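Long-range contact in beta-porphyranase B (Bacteroides plebeius, PDB 4AWD), which hydrolyses the red-algal sulfated polysaccharide porphyran at the linkages between beta-D-galactose and alpha-L-galactose-6-sulfate: residues Gly244-Tyr256 and Thr264-Arg278. Numbering follows the deposited sequence.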
loop_
_atom_site.group_PDB
_atom_site.type_symbol
_atom_site.label_atom_id
_atom_site.label_comp_id
_atom_site.label_asym_id
_atom_site.label_seq_id
_atom_site.Cartn_x
_atom_site.Cartn_y
_atom_site.Cartn_z
ATOM N N GLY A 244 0.124 1.243 -10.389
ATOM C CA GLY A 244 -1.291 1.519 -10.474
ATOM C C GLY A 244 -2.184 0.306 -10.501
ATOM O O GLY A 244 -1.805 -0.789 -10.931
ATOM N N CYS A 245 -3.388 0.520 -10.018
ATOM C CA CYS A 245 -4.378 -0.511 -9.998
ATOM C C CYS A 245 -5.665 0.013 -10.619
ATOM O O CYS A 245 -6.106 1.125 -10.296
ATOM C CB CYS A 245 -4.673 -0.885 -8.561
ATOM S SG CYS A 245 -5.865 -2.160 -8.486
ATOM N N TRP A 246 -6.256 -0.789 -11.501
ATOM C CA TRP A 246 -7.640 -0.592 -11.883
ATOM C C TRP A 246 -8.471 -1.588 -11.083
ATOM O O TRP A 246 -8.520 -2.776 -11.399
ATOM C CB TRP A 246 -7.861 -0.800 -13.384
ATOM C CG TRP A 246 -9.279 -0.527 -13.826
ATOM C CD1 TRP A 246 -10.371 -0.290 -13.025
ATOM C CD2 TRP A 246 -9.764 -0.482 -15.175
ATOM N NE1 TRP A 246 -11.495 -0.089 -13.796
ATOM C CE2 TRP A 246 -11.150 -0.207 -15.116
ATOM C CE3 TRP A 246 -9.160 -0.645 -16.429
ATOM C CZ2 TRP A 246 -11.943 -0.092 -16.268
ATOM C CZ3 TRP A 246 -9.946 -0.524 -17.571
ATOM C CH2 TRP A 246 -11.325 -0.253 -17.481
ATOM N N TRP A 247 -9.109 -1.103 -10.033
ATOM C CA TRP A 247 -9.977 -1.955 -9.238
ATOM C C TRP A 247 -11.317 -1.993 -9.981
ATOM O O TRP A 247 -12.141 -1.097 -9.840
ATOM C CB TRP A 247 -10.067 -1.411 -7.812
ATOM C CG TRP A 247 -10.882 -2.228 -6.848
ATOM C CD1 TRP A 247 -11.481 -3.446 -7.075
ATOM C CD2 TRP A 247 -11.161 -1.894 -5.480
ATOM N NE1 TRP A 247 -12.123 -3.868 -5.940
ATOM C CE2 TRP A 247 -11.947 -2.939 -4.949
ATOM C CE3 TRP A 247 -10.830 -0.803 -4.658
ATOM C CZ2 TRP A 247 -12.404 -2.934 -3.636
ATOM C CZ3 TRP A 247 -11.283 -0.796 -3.344
ATOM C CH2 TRP A 247 -12.064 -1.857 -2.845
ATOM N N VAL A 248 -11.495 -3.019 -10.812
ATOM C CA VAL A 248 -12.571 -3.029 -11.811
ATOM C C VAL A 248 -13.934 -3.312 -11.201
ATOM O O VAL A 248 -14.905 -2.621 -11.514
ATOM C CB VAL A 248 -12.320 -4.063 -12.930
ATOM C CG1 VAL A 248 -13.505 -4.072 -13.938
ATOM C CG2 VAL A 248 -10.997 -3.796 -13.619
ATOM N N ASP A 249 -13.994 -4.336 -10.350
ATOM C CA ASP A 249 -15.222 -4.745 -9.649
ATOM C C ASP A 249 -14.871 -5.611 -8.447
ATOM O O ASP A 249 -13.705 -5.719 -8.070
ATOM C CB ASP A 249 -16.210 -5.490 -10.576
ATOM C CG ASP A 249 -15.589 -6.698 -11.247
ATOM O OD1 ASP A 249 -14.811 -7.433 -10.604
ATOM O OD2 ASP A 249 -15.866 -6.912 -12.445
ATOM N N ALA A 250 -15.880 -6.235 -7.855
ATOM C CA ALA A 250 -15.689 -7.007 -6.647
ATOM C C ALA A 250 -14.888 -8.276 -6.878
ATOM O O ALA A 250 -14.444 -8.892 -5.913
ATOM C CB ALA A 250 -17.011 -7.321 -6.013
ATOM N N ASN A 251 -14.682 -8.662 -8.134
ATOM C CA ASN A 251 -13.932 -9.889 -8.450
ATOM C C ASN A 251 -12.610 -9.691 -9.211
ATOM O O ASN A 251 -11.957 -10.676 -9.581
ATOM C CB ASN A 251 -14.806 -10.867 -9.236
ATOM C CG ASN A 251 -16.006 -11.326 -8.450
ATOM O OD1 ASN A 251 -17.074 -10.734 -8.546
ATOM N ND2 ASN A 251 -15.838 -12.376 -7.651
ATOM N N THR A 252 -12.213 -8.442 -9.445
ATOM C CA THR A 252 -11.190 -8.172 -10.465
ATOM C C THR A 252 -10.393 -6.905 -10.221
ATOM O O THR A 252 -10.944 -5.813 -10.134
ATOM C CB THR A 252 -11.843 -8.071 -11.851
ATOM O OG1 THR A 252 -12.874 -9.060 -11.939
ATOM C CG2 THR A 252 -10.818 -8.277 -12.975
ATOM N N VAL A 253 -9.085 -7.065 -10.122
ATOM C CA VAL A 253 -8.170 -5.945 -9.968
ATOM C C VAL A 253 -7.044 -6.139 -10.976
ATOM O O VAL A 253 -6.588 -7.258 -11.177
ATOM C CB VAL A 253 -7.604 -5.862 -8.538
ATOM C CG1 VAL A 253 -6.897 -4.552 -8.360
ATOM C CG2 VAL A 253 -8.725 -5.964 -7.492
ATOM N N LYS A 254 -6.631 -5.057 -11.636
ATOM C CA LYS A 254 -5.639 -5.130 -12.722
ATOM C C LYS A 254 -4.490 -4.147 -12.487
ATOM O O LYS A 254 -4.722 -2.965 -12.233
ATOM C CB LYS A 254 -6.298 -4.844 -14.077
ATOM C CG LYS A 254 -7.482 -5.756 -14.401
ATOM C CD LYS A 254 -8.003 -5.608 -15.853
ATOM C CE LYS A 254 -9.051 -6.687 -16.158
ATOM N NZ LYS A 254 -9.696 -6.576 -17.531
ATOM N N PHE A 255 -3.255 -4.620 -12.617
ATOM C CA PHE A 255 -2.099 -3.819 -12.206
ATOM C C PHE A 255 -1.259 -3.244 -13.341
ATOM O O PHE A 255 -1.050 -3.890 -14.374
ATOM C CB PHE A 255 -1.239 -4.601 -11.210
ATOM C CG PHE A 255 -1.997 -5.029 -9.996
ATOM C CD1 PHE A 255 -2.158 -4.159 -8.932
ATOM C CD2 PHE A 255 -2.597 -6.291 -9.942
ATOM C CE1 PHE A 255 -2.894 -4.536 -7.804
ATOM C CE2 PHE A 255 -3.326 -6.682 -8.819
ATOM C CZ PHE A 255 -3.473 -5.801 -7.740
ATOM N N TYR A 256 -0.788 -2.017 -13.138
ATOM C CA TYR A 256 -0.056 -1.277 -14.163
ATOM C C TYR A 256 1.276 -0.761 -13.639
ATOM O O TYR A 256 1.359 -0.194 -12.552
ATOM C CB TYR A 256 -0.902 -0.128 -14.711
ATOM C CG TYR A 256 -2.142 -0.607 -15.436
ATOM C CD1 TYR A 256 -3.257 -1.083 -14.727
ATOM C CD2 TYR A 256 -2.199 -0.603 -16.836
ATOM C CE1 TYR A 256 -4.383 -1.541 -15.384
ATOM C CE2 TYR A 256 -3.335 -1.063 -17.508
ATOM C CZ TYR A 256 -4.421 -1.526 -16.774
ATOM O OH TYR A 256 -5.541 -1.981 -17.429
ATOM N N THR A 264 -3.561 -9.544 -13.863
ATOM C CA THR A 264 -4.804 -9.471 -13.116
ATOM C C THR A 264 -4.736 -10.346 -11.872
ATOM O O THR A 264 -4.066 -11.392 -11.863
ATOM C CB THR A 264 -5.952 -9.979 -13.991
ATOM O OG1 THR A 264 -6.042 -9.165 -15.167
ATOM C CG2 THR A 264 -7.272 -9.926 -13.260
ATOM N N ILE A 265 -5.427 -9.925 -10.817
ATOM C CA ILE A 265 -5.730 -10.847 -9.745
ATOM C C ILE A 265 -7.228 -10.868 -9.508
ATOM O O ILE A 265 -7.837 -9.825 -9.271
ATOM C CB ILE A 265 -4.974 -10.527 -8.428
ATOM C CG1 ILE A 265 -3.455 -10.542 -8.649
ATOM C CG2 ILE A 265 -5.380 -11.512 -7.337
ATOM C CD1 ILE A 265 -2.634 -10.183 -7.416
ATOM N N LYS A 266 -7.819 -12.056 -9.592
ATOM C CA LYS A 266 -9.182 -12.256 -9.130
ATOM C C LYS A 266 -9.092 -12.665 -7.666
ATOM O O LYS A 266 -8.624 -13.764 -7.374
ATOM C CB LYS A 266 -9.889 -13.345 -9.947
ATOM C CG LYS A 266 -9.716 -13.250 -11.480
ATOM C CD LYS A 266 -10.551 -12.158 -12.129
ATOM C CE LYS A 266 -11.909 -12.678 -12.606
ATOM N NZ LYS A 266 -12.857 -11.544 -12.946
ATOM N N PRO A 267 -9.507 -11.782 -6.731
ATOM C CA PRO A 267 -9.403 -12.159 -5.314
ATOM C C PRO A 267 -10.301 -13.357 -5.026
ATOM O O PRO A 267 -11.307 -13.565 -5.728
ATOM C CB PRO A 267 -9.893 -10.910 -4.565
ATOM C CG PRO A 267 -9.787 -9.796 -5.534
ATOM C CD PRO A 267 -10.048 -10.417 -6.887
ATOM N N THR A 268 -9.926 -14.132 -4.015
ATOM C CA THR A 268 -10.498 -15.456 -3.785
ATOM C C THR A 268 -11.975 -15.412 -3.375
ATOM O O THR A 268 -12.391 -14.570 -2.569
ATOM C CB THR A 268 -9.658 -16.262 -2.759
ATOM O OG1 THR A 268 -10.333 -17.480 -2.418
ATOM C CG2 THR A 268 -9.441 -15.465 -1.512
ATOM N N THR A 269 -12.751 -16.326 -3.952
ATOM C CA THR A 269 -14.180 -16.401 -3.703
ATOM C C THR A 269 -14.499 -17.469 -2.652
ATOM O O THR A 269 -15.660 -17.908 -2.524
ATOM C CB THR A 269 -14.960 -16.701 -4.984
ATOM O OG1 THR A 269 -14.451 -17.911 -5.577
ATOM C CG2 THR A 269 -14.842 -15.550 -5.958
ATOM N N LYS A 270 -13.474 -17.863 -1.891
ATOM C CA LYS A 270 -13.632 -18.904 -0.891
ATOM C C LYS A 270 -14.796 -18.602 0.045
ATOM O O LYS A 270 -15.647 -19.462 0.282
ATOM C CB LYS A 270 -12.345 -19.112 -0.087
ATOM C CG LYS A 270 -12.330 -20.409 0.729
ATOM C CD LYS A 270 -10.967 -20.648 1.370
ATOM C CE LYS A 270 -11.022 -21.823 2.334
ATOM N NZ LYS A 270 -9.720 -22.043 3.009
ATOM N N TYR A 271 -14.851 -17.376 0.551
ATOM C CA TYR A 271 -15.830 -17.039 1.580
ATOM C C TYR A 271 -17.012 -16.208 1.100
ATOM O O TYR A 271 -18.009 -16.104 1.802
ATOM C CB TYR A 271 -15.146 -16.385 2.779
ATOM C CG TYR A 271 -14.087 -17.253 3.441
ATOM C CD1 TYR A 271 -14.440 -18.264 4.329
ATOM C CD2 TYR A 271 -12.736 -17.061 3.172
ATOM C CE1 TYR A 271 -13.474 -19.069 4.929
ATOM C CE2 TYR A 271 -11.756 -17.850 3.782
ATOM C CZ TYR A 271 -12.137 -18.850 4.659
ATOM O OH TYR A 271 -11.178 -19.632 5.271
ATOM N N THR A 272 -16.897 -15.631 -0.095
ATOM C CA THR A 272 -17.970 -14.854 -0.726
ATOM C C THR A 272 -17.737 -14.741 -2.227
ATOM O O THR A 272 -16.595 -14.673 -2.675
ATOM C CB THR A 272 -18.094 -13.429 -0.136
ATOM O OG1 THR A 272 -18.880 -12.610 -1.010
ATOM C CG2 THR A 272 -16.714 -12.790 0.067
ATOM N N ASP A 273 -18.828 -14.716 -2.991
ATOM C CA ASP A 273 -18.784 -14.571 -4.439
ATOM C C ASP A 273 -18.285 -13.195 -4.851
ATOM O O ASP A 273 -17.823 -13.012 -5.978
ATOM C CB ASP A 273 -20.176 -14.816 -5.050
ATOM C CG ASP A 273 -20.638 -16.286 -4.926
ATOM O OD1 ASP A 273 -19.811 -17.214 -5.121
ATOM O OD2 ASP A 273 -21.843 -16.510 -4.640
ATOM N N THR A 274 -18.396 -12.231 -3.934
ATOM C CA THR A 274 -18.060 -10.840 -4.205
ATOM C C THR A 274 -17.062 -10.290 -3.165
ATOM O O THR A 274 -17.397 -9.357 -2.422
ATOM C CB THR A 274 -19.333 -9.966 -4.215
ATOM O OG1 THR A 274 -20.037 -10.130 -2.976
ATOM C CG2 THR A 274 -20.256 -10.336 -5.387
ATOM N N PRO A 275 -15.830 -10.857 -3.115
ATOM C CA PRO A 275 -14.917 -10.571 -1.993
ATOM C C PRO A 275 -14.487 -9.106 -1.847
ATOM O O PRO A 275 -14.228 -8.660 -0.717
ATOM C CB PRO A 275 -13.702 -11.459 -2.284
ATOM C CG PRO A 275 -13.761 -11.720 -3.749
ATOM C CD PRO A 275 -15.218 -11.784 -4.086
ATOM N N PHE A 276 -14.409 -8.367 -2.954
ATOM C CA PHE A 276 -14.008 -6.953 -2.882
ATOM C C PHE A 276 -15.159 -5.959 -3.054
ATOM O O PHE A 276 -14.996 -4.904 -3.668
ATOM C CB PHE A 276 -12.837 -6.643 -3.832
ATOM C CG PHE A 276 -11.484 -6.984 -3.253
ATOM C CD1 PHE A 276 -11.322 -8.078 -2.404
ATOM C CD2 PHE A 276 -10.368 -6.221 -3.571
ATOM C CE1 PHE A 276 -10.079 -8.392 -1.870
ATOM C CE2 PHE A 276 -9.121 -6.526 -3.037
ATOM C CZ PHE A 276 -8.980 -7.617 -2.180
ATOM N N ASP A 277 -16.311 -6.301 -2.476
ATOM C CA ASP A 277 -17.498 -5.450 -2.545
ATOM C C ASP A 277 -17.554 -4.369 -1.454
ATOM O O ASP A 277 -18.608 -3.781 -1.216
ATOM C CB ASP A 277 -18.786 -6.290 -2.542
ATOM C CG ASP A 277 -18.941 -7.153 -1.290
ATOM O OD1 ASP A 277 -18.165 -6.984 -0.311
ATOM O OD2 ASP A 277 -19.854 -8.030 -1.303
ATOM N N ARG A 278 -16.429 -4.116 -0.797
ATOM C CA ARG A 278 -16.376 -3.094 0.239
ATOM C C ARG A 278 -15.310 -2.034 -0.054
ATOM O O ARG A 278 -14.184 -2.372 -0.444
ATOM C CB ARG A 278 -16.089 -3.718 1.597
ATOM C CG ARG A 278 -17.240 -4.445 2.257
ATOM C CD ARG A 278 -16.744 -4.977 3.602
ATOM N NE ARG A 278 -16.160 -3.880 4.378
ATOM C CZ ARG A 278 -15.237 -4.014 5.328
ATOM N NH1 ARG A 278 -14.761 -5.216 5.662
ATOM N NH2 ARG A 278 -14.799 -2.933 5.954
HETATM O O HOH W 1 -12.703 -13.000 -7.843
#
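ND2 of N251 has two acceptors, D273 O and a water. N251 ND2 donates an almost straight bond to D273 O, 2.7 Å away (169° at the hydrogen), and the acceptor lies close to the amide plane. The water in turn donates to N251 O and P267 O. The hydroxyl OG1 of T252 accepts from K266 NZ at 2.7 Å and donates to D249 OD1. The lysine chain reaches this hydroxyl by bending at chi2 and chi3, which lays its CD against N251 O. D249 OD1 also takes the N-H of N251 in an Asx turn, so the carboxylate ties down the type I turn 249-252.

This turn joins strands 241-249 and 252-257 of the GH16 beta-sandwich, with a classic bulge where V248 and D249 face T252. Beyond it, V253 and I265 form an antiparallel hydrogen-bonded pair in the hairpin 252-257/260-265. On the face that carries V253 and I265, CD1 of I265 meets F255 CE2 at 3.8 Å.

After strand 260-265 the chain loops round the turn and returns at F276, whose N-H bonds A250 O on a lone pair (3.0 Å). The F276 ring carries P267 CG over the centre of one face. W247 NE1 lies at its edge, 3.6 Å from F276 CB. The five-membered ring of W247 and the F276 ring are oblique to each other, their planes at 78°. F276 also touches Q175, and its side chain is about 6 Å from that of E176, the probable nucleophile.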